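Octenoyl-CoA reductase/carboxylase (Streptomyces sp., PDB 4A0S) catalyses the NADPH-dependent reductive carboxylation of 2-octenoyl-CoA, which supplies an unusual extender unit for cinnabaramide polyketide biosynthesis. Local coordinates at residues Lys94-Gln99 with Phe166-Gly171; Ile247-Val252 with Glu301-Glu306; Ala259-Arg262 with Leu268-Asn271. All coordinates share one frame; numbering follows the deposited sequence.

Interaction 1 of 3, residues Lys94-Gln99 with Phe166-Gly171; sequences KQNARQ and FETNFG. With CO8 (octanoyl-coenzyme A), chain E.
Beside the acyl-CoA site of the GroES-like domain, N96 of helix 89-97 reaches across to the loop at E167 and T168. Its ND2 donates to E167 O at 2.9 Å. The bond is nearly straight (N-H...O 158°) and arrives in the carbonyl plane, on a lone pair. The amide gets there because CG is anti to the backbone N (chi1 -175°), which swings it off the helix toward the loop. The methyl CG2 of T168 packs beside the same nitrogen, 3.8 Å from N96 ND2. An alanine here removes the amide, which would probably leave E167 O without this donor and the loop freer to shift. The backbone O of N96 takes Q99 N and Q99 NE2 from opposite faces of its plane. The E167 carboxylate leads away from residues 94-99, and its OE1 accepts from A163 N.

Both segments also meet octanoyl-CoA. Q95 NE2 comes within 3.1 Å of its diphosphate oxygen O2A, and CZ of the F166 ring lies 3.6 Å from pantetheine carbon C3P. H91 and, from a neighbouring subunit, Y349, R286 and R293 bond the same ligand, so the acyl-CoA site is completed across a subunit interface.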
# COMPACT_ATOMS: atom_id res chain seq x y z
N LYS A 94 -35.72 -1.77 7.48
CA LYS A 94 -36.05 -2.78 8.46
C LYS A 94 -34.81 -3.48 8.99
O LYS A 94 -34.72 -3.77 10.18
CB LYS A 94 -37.05 -3.78 7.86
CG LYS A 94 -38.43 -3.19 7.69
CD LYS A 94 -39.47 -4.21 7.26
CE LYS A 94 -40.89 -3.72 7.60
NZ LYS A 94 -41.15 -3.50 9.07
N GLN A 95 -33.85 -3.74 8.11
CA GLN A 95 -32.58 -4.33 8.51
C GLN A 95 -31.87 -3.36 9.46
O GLN A 95 -31.33 -3.76 10.48
CB GLN A 95 -31.68 -4.56 7.30
CG GLN A 95 -32.03 -5.77 6.43
CD GLN A 95 -30.97 -6.04 5.37
OE1 GLN A 95 -30.73 -5.20 4.48
NE2 GLN A 95 -30.31 -7.20 5.46
N ASN A 96 -31.86 -2.09 9.07
CA ASN A 96 -31.30 -1.03 9.88
C ASN A 96 -31.95 -1.07 11.27
O ASN A 96 -31.25 -1.21 12.28
CB ASN A 96 -31.56 0.30 9.16
CG ASN A 96 -30.92 1.50 9.84
OD1 ASN A 96 -30.57 1.46 11.03
ND2 ASN A 96 -30.78 2.59 9.08
N ALA A 97 -33.28 -1.01 11.30
CA ALA A 97 -34.04 -1.00 12.55
C ALA A 97 -33.86 -2.24 13.42
O ALA A 97 -34.10 -2.19 14.63
CB ALA A 97 -35.50 -0.79 12.26
N ARG A 98 -33.41 -3.35 12.83
CA ARG A 98 -33.25 -4.60 13.59
C ARG A 98 -32.11 -4.51 14.59
O ARG A 98 -31.98 -5.35 15.49
CB ARG A 98 -33.04 -5.79 12.65
CG ARG A 98 -34.33 -6.44 12.17
CD ARG A 98 -34.02 -7.46 11.09
NE ARG A 98 -34.84 -7.25 9.89
CZ ARG A 98 -34.41 -7.45 8.65
NH1 ARG A 98 -33.17 -7.85 8.43
NH2 ARG A 98 -35.23 -7.23 7.62
N GLN A 99 -31.29 -3.47 14.44
CA GLN A 99 -30.19 -3.20 15.37
C GLN A 99 -30.70 -2.76 16.73
O GLN A 99 -29.95 -2.80 17.72
CB GLN A 99 -29.32 -2.06 14.85
CG GLN A 99 -28.55 -2.30 13.59
CD GLN A 99 -27.75 -1.07 13.30
OE1 GLN A 99 -26.70 -0.83 13.92
NE2 GLN A 99 -28.27 -0.22 12.43
N PHE A 166 -30.93 6.11 1.85
CA PHE A 166 -31.12 4.91 1.04
C PHE A 166 -31.29 3.68 1.93
O PHE A 166 -32.33 3.05 1.88
CB PHE A 166 -29.97 4.73 0.03
CG PHE A 166 -30.16 3.56 -0.87
CD1 PHE A 166 -31.10 3.60 -1.90
CD2 PHE A 166 -29.45 2.39 -0.66
CE1 PHE A 166 -31.30 2.50 -2.73
CE2 PHE A 166 -29.63 1.28 -1.50
CZ PHE A 166 -30.57 1.34 -2.54
N GLU A 167 -30.29 3.36 2.74
CA GLU A 167 -30.48 2.37 3.81
C GLU A 167 -30.82 3.03 5.13
O GLU A 167 -30.94 2.36 6.16
CB GLU A 167 -29.24 1.49 3.99
CG GLU A 167 -28.97 0.54 2.84
CD GLU A 167 -27.83 0.99 1.96
OE1 GLU A 167 -27.13 1.94 2.34
OE2 GLU A 167 -27.61 0.36 0.88
N THR A 168 -30.93 4.35 5.13
CA THR A 168 -31.40 5.05 6.31
C THR A 168 -32.55 5.93 5.93
O THR A 168 -32.69 6.32 4.78
CB THR A 168 -30.33 5.94 7.00
OG1 THR A 168 -30.26 7.22 6.38
CG2 THR A 168 -28.96 5.28 7.03
N ASN A 169 -33.34 6.27 6.93
CA ASN A 169 -34.40 7.20 6.71
C ASN A 169 -33.88 8.60 6.94
O ASN A 169 -32.69 8.81 7.24
CB ASN A 169 -35.55 6.90 7.67
CG ASN A 169 -36.90 7.05 7.01
OD1 ASN A 169 -37.12 7.99 6.23
ND2 ASN A 169 -37.82 6.14 7.30
N PHE A 170 -34.78 9.56 6.80
CA PHE A 170 -34.50 10.95 7.17
C PHE A 170 -33.41 11.53 6.29
O PHE A 170 -32.53 12.26 6.74
CB PHE A 170 -34.21 11.08 8.67
CG PHE A 170 -35.06 10.17 9.52
CD1 PHE A 170 -36.45 10.24 9.44
CD2 PHE A 170 -34.48 9.24 10.36
CE1 PHE A 170 -37.27 9.38 10.19
CE2 PHE A 170 -35.26 8.38 11.14
CZ PHE A 170 -36.68 8.45 11.05
N GLY A 171 -33.51 11.18 5.01
CA GLY A 171 -32.63 11.69 4.01
C GLY A 171 -32.80 13.17 3.72
O GLY A 171 -33.64 13.86 4.31
N1A CO8 E . -39.35 -6.85 -1.82
C2A CO8 E . -39.04 -6.99 -0.53
N3A CO8 E . -37.90 -7.56 -0.16
C4A CO8 E . -37.03 -8.00 -1.09
C5A CO8 E . -37.31 -7.87 -2.45
C6A CO8 E . -38.52 -7.27 -2.81
N6A CO8 E . -38.83 -7.11 -4.10
N7A CO8 E . -36.29 -8.38 -3.14
C8A CO8 E . -35.40 -8.83 -2.25
N9A CO8 E . -35.85 -8.60 -1.01
C1B CO8 E . -35.20 -8.92 0.29
C2B CO8 E . -35.31 -10.41 0.61
O2B CO8 E . -35.55 -10.60 2.03
C3B CO8 E . -33.92 -10.90 0.23
O3B CO8 E . -33.58 -12.08 0.95
P3B CO8 E . -33.69 -13.47 0.13
O7A CO8 E . -34.61 -14.45 1.04
O8A CO8 E . -34.64 -13.25 -1.20
O9A CO8 E . -32.37 -14.01 -0.23
C4B CO8 E . -33.02 -9.74 0.62
O4B CO8 E . -33.78 -8.57 0.27
C5B CO8 E . -31.77 -9.64 -0.27
O5B CO8 E . -31.04 -8.45 0.07
P1A CO8 E . -30.18 -8.39 1.47
O1A CO8 E . -29.47 -6.89 1.50
O2A CO8 E . -31.00 -8.57 2.71
O3A CO8 E . -29.09 -9.61 1.38
P2A CO8 E . -27.56 -9.60 0.78
O4A CO8 E . -27.34 -11.01 0.06
O5A CO8 E . -26.50 -9.32 1.80
O6A CO8 E . -27.54 -8.50 -0.43
CBP CO8 E . -26.69 -6.60 -1.74
CCP CO8 E . -26.41 -7.63 -0.62
CDP CO8 E . -26.69 -7.40 -3.06
CEP CO8 E . -25.53 -5.61 -1.76
CAP CO8 E . -28.06 -5.89 -1.48
OAP CO8 E . -28.18 -5.35 -0.12
C9P CO8 E . -28.43 -4.81 -2.53
O9P CO8 E . -28.82 -5.16 -3.65
N8P CO8 E . -28.34 -3.51 -2.14
C7P CO8 E . -28.75 -2.38 -3.02
C6P CO8 E . -27.59 -1.62 -3.71
C5P CO8 E . -27.99 -1.31 -5.17
O5P CO8 E . -28.22 -2.23 -5.95
N4P CO8 E . -28.25 -0.06 -5.56
C3P CO8 E . -27.92 1.21 -4.92
C2P CO8 E . -26.87 1.76 -5.89
S1P CO8 E . -25.27 2.09 -5.05
C1' CO8 E . -25.42 3.81 -4.93
O1' CO8 E . -26.08 4.50 -5.73
C2' CO8 E . -24.75 4.35 -3.85
C3' CO8 E . -24.72 5.69 -3.57
C4' CO8 E . -23.99 6.15 -2.47
C5' CO8 E . -23.61 5.09 -1.44
C6' CO8 E . -22.97 5.88 -0.27
C7' CO8 E . -22.33 4.92 0.69
C8' CO8 E . -21.84 5.72 1.89

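Interaction 2 of 3, residues Ile247-Val252 with Glu301-Glu306; sequences IPVAVV and EKAGRE. With NAP (NADP nicotinamide-adenine-dinucleotide phosphate), chain F.
I247 and A303 bring their CA atoms to within 6.9 Å where the extended strand 247-252 passes the end of helix 285-303, and G304, with a positive phi of 99°, turns the chain out of the helix. No hydrogen bond spans the two segments; methyl packing joins them. I247 and V249, two residues apart and so on one face of the strand, both point at the helix, and the single methyl of A303 meets them both. V249 CG2 lies 3.8 Å from A303 CB, and I247 CG2 is 4.0 Å from the same carbon. The other methyl of V249, CG1, stands anti to the backbone N (chi1 -176°) and comes to 4.5 Å from K302 CD, beside the aliphatic part of K302, whose amino group lies farther off. At the far end of the strand the 2'-phosphate of NADP closes in: its O1X is 3.2 Å from V252 CA, next to S253 and K257, which bond the cofactor. In this Rossmann fold the strand runs between parallel strands 223-226 and 269-271. Helix 285-303 covers I247 and V249, with A303 also touching I223 and K302 touching I270, while A250 and V252 pack against V261 of helix 255-263.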
# COMPACT_ATOMS: atom_id res chain seq x y z
N ILE A 247 -4.97 11.86 -16.96
CA ILE A 247 -5.44 12.12 -18.30
C ILE A 247 -6.78 11.39 -18.39
O ILE A 247 -6.80 10.17 -18.49
CB ILE A 247 -4.46 11.62 -19.36
CG1 ILE A 247 -3.15 12.42 -19.28
CG2 ILE A 247 -5.04 11.76 -20.74
CD1 ILE A 247 -1.91 11.62 -19.64
N PRO A 248 -7.89 12.14 -18.29
CA PRO A 248 -9.17 11.45 -18.33
C PRO A 248 -9.55 11.17 -19.76
O PRO A 248 -9.32 12.00 -20.64
CB PRO A 248 -10.12 12.46 -17.70
CG PRO A 248 -9.57 13.79 -18.12
CD PRO A 248 -8.06 13.61 -18.18
N VAL A 249 -10.10 9.99 -20.02
CA VAL A 249 -10.75 9.77 -21.29
C VAL A 249 -12.21 9.47 -21.01
O VAL A 249 -12.56 8.47 -20.39
CB VAL A 249 -10.07 8.68 -22.14
CG1 VAL A 249 -10.74 8.57 -23.49
CG2 VAL A 249 -8.60 9.01 -22.34
N ALA A 250 -13.07 10.39 -21.44
CA ALA A 250 -14.48 10.28 -21.17
C ALA A 250 -15.09 9.35 -22.18
O ALA A 250 -14.82 9.45 -23.37
CB ALA A 250 -15.13 11.65 -21.25
N VAL A 251 -15.93 8.43 -21.71
CA VAL A 251 -16.79 7.68 -22.60
C VAL A 251 -18.19 8.20 -22.38
O VAL A 251 -18.72 8.15 -21.27
CB VAL A 251 -16.72 6.17 -22.38
CG1 VAL A 251 -17.48 5.45 -23.49
CG2 VAL A 251 -15.29 5.72 -22.32
N VAL A 252 -18.79 8.72 -23.45
CA VAL A 252 -20.15 9.24 -23.38
C VAL A 252 -20.96 8.61 -24.51
O VAL A 252 -20.40 8.10 -25.49
CB VAL A 252 -20.19 10.78 -23.52
CG1 VAL A 252 -19.51 11.45 -22.33
CG2 VAL A 252 -19.60 11.25 -24.84
N GLU A 301 -4.70 5.88 -28.94
CA GLU A 301 -4.70 6.96 -29.93
C GLU A 301 -4.86 8.31 -29.27
O GLU A 301 -4.15 9.26 -29.61
CB GLU A 301 -5.87 6.84 -30.92
CG GLU A 301 -5.98 5.56 -31.73
CD GLU A 301 -7.02 5.66 -32.84
OE1 GLU A 301 -6.94 6.60 -33.66
OE2 GLU A 301 -7.93 4.80 -32.89
N LYS A 302 -5.82 8.40 -28.35
CA LYS A 302 -6.17 9.67 -27.72
C LYS A 302 -5.23 10.06 -26.61
O LYS A 302 -4.83 11.22 -26.50
CB LYS A 302 -7.60 9.64 -27.20
CG LYS A 302 -8.59 9.46 -28.31
CD LYS A 302 -10.01 9.47 -27.80
CE LYS A 302 -10.97 9.25 -28.96
NZ LYS A 302 -10.86 10.31 -30.01
N ALA A 303 -4.89 9.08 -25.77
CA ALA A 303 -4.19 9.36 -24.52
C ALA A 303 -2.77 8.83 -24.53
O ALA A 303 -2.00 9.14 -23.63
CB ALA A 303 -4.97 8.76 -23.36
N GLY A 304 -2.42 8.02 -25.51
CA GLY A 304 -1.06 7.53 -25.65
C GLY A 304 -0.81 6.14 -25.10
O GLY A 304 0.13 5.47 -25.51
N ARG A 305 -1.66 5.69 -24.18
CA ARG A 305 -1.56 4.35 -23.62
C ARG A 305 -2.92 3.80 -23.29
O ARG A 305 -3.90 4.53 -23.24
CB ARG A 305 -0.73 4.36 -22.32
CG ARG A 305 0.63 4.99 -22.43
CD ARG A 305 1.42 4.86 -21.13
NE ARG A 305 0.63 5.19 -19.94
CZ ARG A 305 0.60 6.38 -19.36
NH1 ARG A 305 1.30 7.39 -19.85
NH2 ARG A 305 -0.14 6.56 -18.28
N GLU A 306 -2.98 2.50 -23.02
CA GLU A 306 -4.15 1.91 -22.40
C GLU A 306 -4.45 2.59 -21.07
O GLU A 306 -3.54 3.07 -20.40
CB GLU A 306 -3.94 0.42 -22.16
CG GLU A 306 -3.89 -0.40 -23.43
CD GLU A 306 -3.26 -1.77 -23.18
OE1 GLU A 306 -2.11 -1.83 -22.66
OE2 GLU A 306 -3.92 -2.78 -23.48
PA NAP F . -25.86 9.57 -13.50
O1A NAP F . -25.62 11.06 -13.05
O2A NAP F . -27.20 9.27 -14.11
O5B NAP F . -24.76 9.25 -14.52
C5B NAP F . -24.68 7.92 -14.97
C4B NAP F . -24.03 7.96 -16.35
O4B NAP F . -23.91 6.59 -16.76
C3B NAP F . -24.89 8.69 -17.40
O3B NAP F . -24.17 9.85 -17.75
C2B NAP F . -24.84 7.78 -18.62
O2B NAP F . -23.72 8.05 -19.45
C1B NAP F . -24.66 6.42 -18.05
N9A NAP F . -26.00 5.88 -17.71
C8A NAP F . -27.10 6.52 -17.30
N7A NAP F . -28.09 5.65 -17.07
C5A NAP F . -27.59 4.45 -17.33
C6A NAP F . -28.14 3.20 -17.30
N6A NAP F . -29.40 3.03 -16.91
N1A NAP F . -27.37 2.17 -17.64
C2A NAP F . -26.10 2.34 -17.99
N3A NAP F . -25.54 3.52 -18.06
C4A NAP F . -26.28 4.59 -17.73
O3 NAP F . -25.63 8.58 -12.26
PN NAP F . -24.34 8.63 -11.32
O1N NAP F . -24.82 9.54 -10.14
O2N NAP F . -23.06 8.98 -12.03
O5D NAP F . -24.38 7.11 -10.83
C5D NAP F . -24.01 6.14 -11.81
C4D NAP F . -24.10 4.82 -11.11
O4D NAP F . -23.18 4.90 -9.96
C3D NAP F . -25.48 4.53 -10.52
O3D NAP F . -25.65 3.12 -10.76
C2D NAP F . -25.32 4.83 -9.04
O2D NAP F . -26.23 4.04 -8.24
C1D NAP F . -23.91 4.29 -8.86
N1N NAP F . -23.32 5.04 -7.78
C2N NAP F . -22.70 4.32 -6.78
C3N NAP F . -22.15 5.06 -5.77
C7N NAP F . -21.50 4.28 -4.69
O7N NAP F . -21.36 3.05 -4.76
N7N NAP F . -21.14 5.03 -3.68
C4N NAP F . -22.19 6.45 -5.74
C5N NAP F . -22.79 7.19 -6.74
C6N NAP F . -23.36 6.47 -7.78
P2B NAP F . -23.81 7.44 -20.94
O1X NAP F . -22.63 8.37 -21.58
O2X NAP F . -23.37 5.89 -20.96
O3X NAP F . -25.23 7.78 -21.33

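Interaction 3 of 3, residues Ala259-Arg262 with Leu268-Asn271; sequences AAVR and LVIN
One face of the R262 guanidinium carries a methyl of V269: CG2 sits 3.6 Å above the plane, displaced toward the rim, with NH2 its nearest guanidinium atom at 3.7 Å. At the edge, in the plane, a water accepts a weak bond from R262 NH2 at 3.1 Å. The same water lies 3.4 Å from V269 O, a longer and weaker approach. Elsewhere the guanidinium is held by charge, since NE forms a salt bridge with E258 one turn back on the helix, and NH1 gives a weak bond to D267 O. The arginine chain, extended from CG to NE, carries the guanidinium across V269, where one face rests on CG2.

Deeper in, V261 CG2 meets V269 CG2 at 3.7 Å, the two valines crossing obliquely; V269 CG1 is the second neighbour of that V261 methyl, at 4.1 Å. V269 points at the helix; with CG1 anti to the backbone N (chi1 -174°), CG2 is the methyl placed between V261 and R262, while CG1 also faces V252. These residues close a beta-alpha-beta crossover of the Rossmann fold: strand 247-252 leads into helix 255-263, and the chain returns in strand 269-271, parallel to the first.

K257, earlier on the same helix, bonds NADP, and the V261 side chain is about 7 Å from the cofactor. At the C-terminal end of strand 269-271, N271 is the N-cap of helix 272-275, its OD1 accepting from A273 N beside the NADP-binding R272.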
# COMPACT_ATOMS: atom_id res chain seq x y z
N ALA A 259 -20.27 17.23 -24.92
CA ALA A 259 -20.18 18.66 -24.64
C ALA A 259 -20.02 18.87 -23.14
O ALA A 259 -19.19 19.68 -22.70
CB ALA A 259 -21.38 19.37 -25.18
N ALA A 260 -20.79 18.12 -22.35
CA ALA A 260 -20.72 18.21 -20.89
C ALA A 260 -19.32 17.90 -20.38
O ALA A 260 -18.75 18.67 -19.60
CB ALA A 260 -21.74 17.26 -20.28
N VAL A 261 -18.75 16.79 -20.82
CA VAL A 261 -17.41 16.41 -20.35
C VAL A 261 -16.33 17.35 -20.88
O VAL A 261 -15.32 17.58 -20.22
CB VAL A 261 -17.03 14.94 -20.66
CG1 VAL A 261 -18.01 13.97 -20.02
CG2 VAL A 261 -16.95 14.69 -22.16
N ARG A 262 -16.54 17.93 -22.06
CA ARG A 262 -15.55 18.88 -22.56
C ARG A 262 -15.59 20.14 -21.72
O ARG A 262 -14.56 20.73 -21.43
CB ARG A 262 -15.79 19.20 -24.03
CG ARG A 262 -15.50 18.04 -24.89
CD ARG A 262 -15.54 18.40 -26.35
NE ARG A 262 -15.04 17.27 -27.10
CZ ARG A 262 -13.75 17.00 -27.28
NH1 ARG A 262 -12.83 17.81 -26.77
NH2 ARG A 262 -13.39 15.92 -27.96
N LEU A 268 -10.38 14.52 -24.16
CA LEU A 268 -10.31 13.20 -24.76
C LEU A 268 -11.62 12.51 -24.50
O LEU A 268 -11.96 12.18 -23.35
CB LEU A 268 -9.15 12.38 -24.22
CG LEU A 268 -7.78 13.03 -24.37
CD1 LEU A 268 -6.74 12.10 -23.78
CD2 LEU A 268 -7.46 13.38 -25.84
N VAL A 269 -12.37 12.33 -25.57
CA VAL A 269 -13.71 11.82 -25.46
C VAL A 269 -13.91 10.72 -26.47
O VAL A 269 -13.51 10.83 -27.63
CB VAL A 269 -14.74 12.94 -25.71
CG1 VAL A 269 -16.14 12.44 -25.44
CG2 VAL A 269 -14.41 14.13 -24.83
N ILE A 270 -14.51 9.64 -25.99
CA ILE A 270 -14.90 8.52 -26.83
C ILE A 270 -16.42 8.44 -26.80
O ILE A 270 -17.01 8.27 -25.73
CB ILE A 270 -14.28 7.18 -26.35
CG1 ILE A 270 -12.76 7.18 -26.52
CG2 ILE A 270 -14.89 6.00 -27.09
CD1 ILE A 270 -12.06 5.97 -25.87
N ASN A 271 -17.06 8.58 -27.95
CA ASN A 271 -18.49 8.31 -28.01
C ASN A 271 -18.66 6.80 -28.14
O ASN A 271 -18.07 6.19 -29.03
CB ASN A 271 -19.15 9.06 -29.17
CG ASN A 271 -20.66 8.99 -29.10
OD1 ASN A 271 -21.25 7.90 -29.06
ND2 ASN A 271 -21.32 10.16 -29.05
O HOH W 1 -13.99 13.47 -29.68

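Interactions 2 and 3 belong to one Rossmann sheet, their centres 10 Å apart; each supplies one of two neighbouring strands, 247-252 and 269-271, joined by probable backbone hydrogen bonds between A250 and both L268 and I270. Helix 255-263 packs on the side chains of A250, V252 and V269, helix 285-303 on those of I247, V249 and I270. Interaction 2, partly buried, is methyl packing alone, while interaction 3, buried at its valines and exposed at R262, adds a guanidinium laid over a methyl. Interaction 1 lies about 23 Å from interaction 2 at the nearest atoms, in the GroES-like part. Its touching residues are all buried, and it holds helix to loop with a polar bond beside the acyl-CoA, whereas interaction 2 reaches NADP.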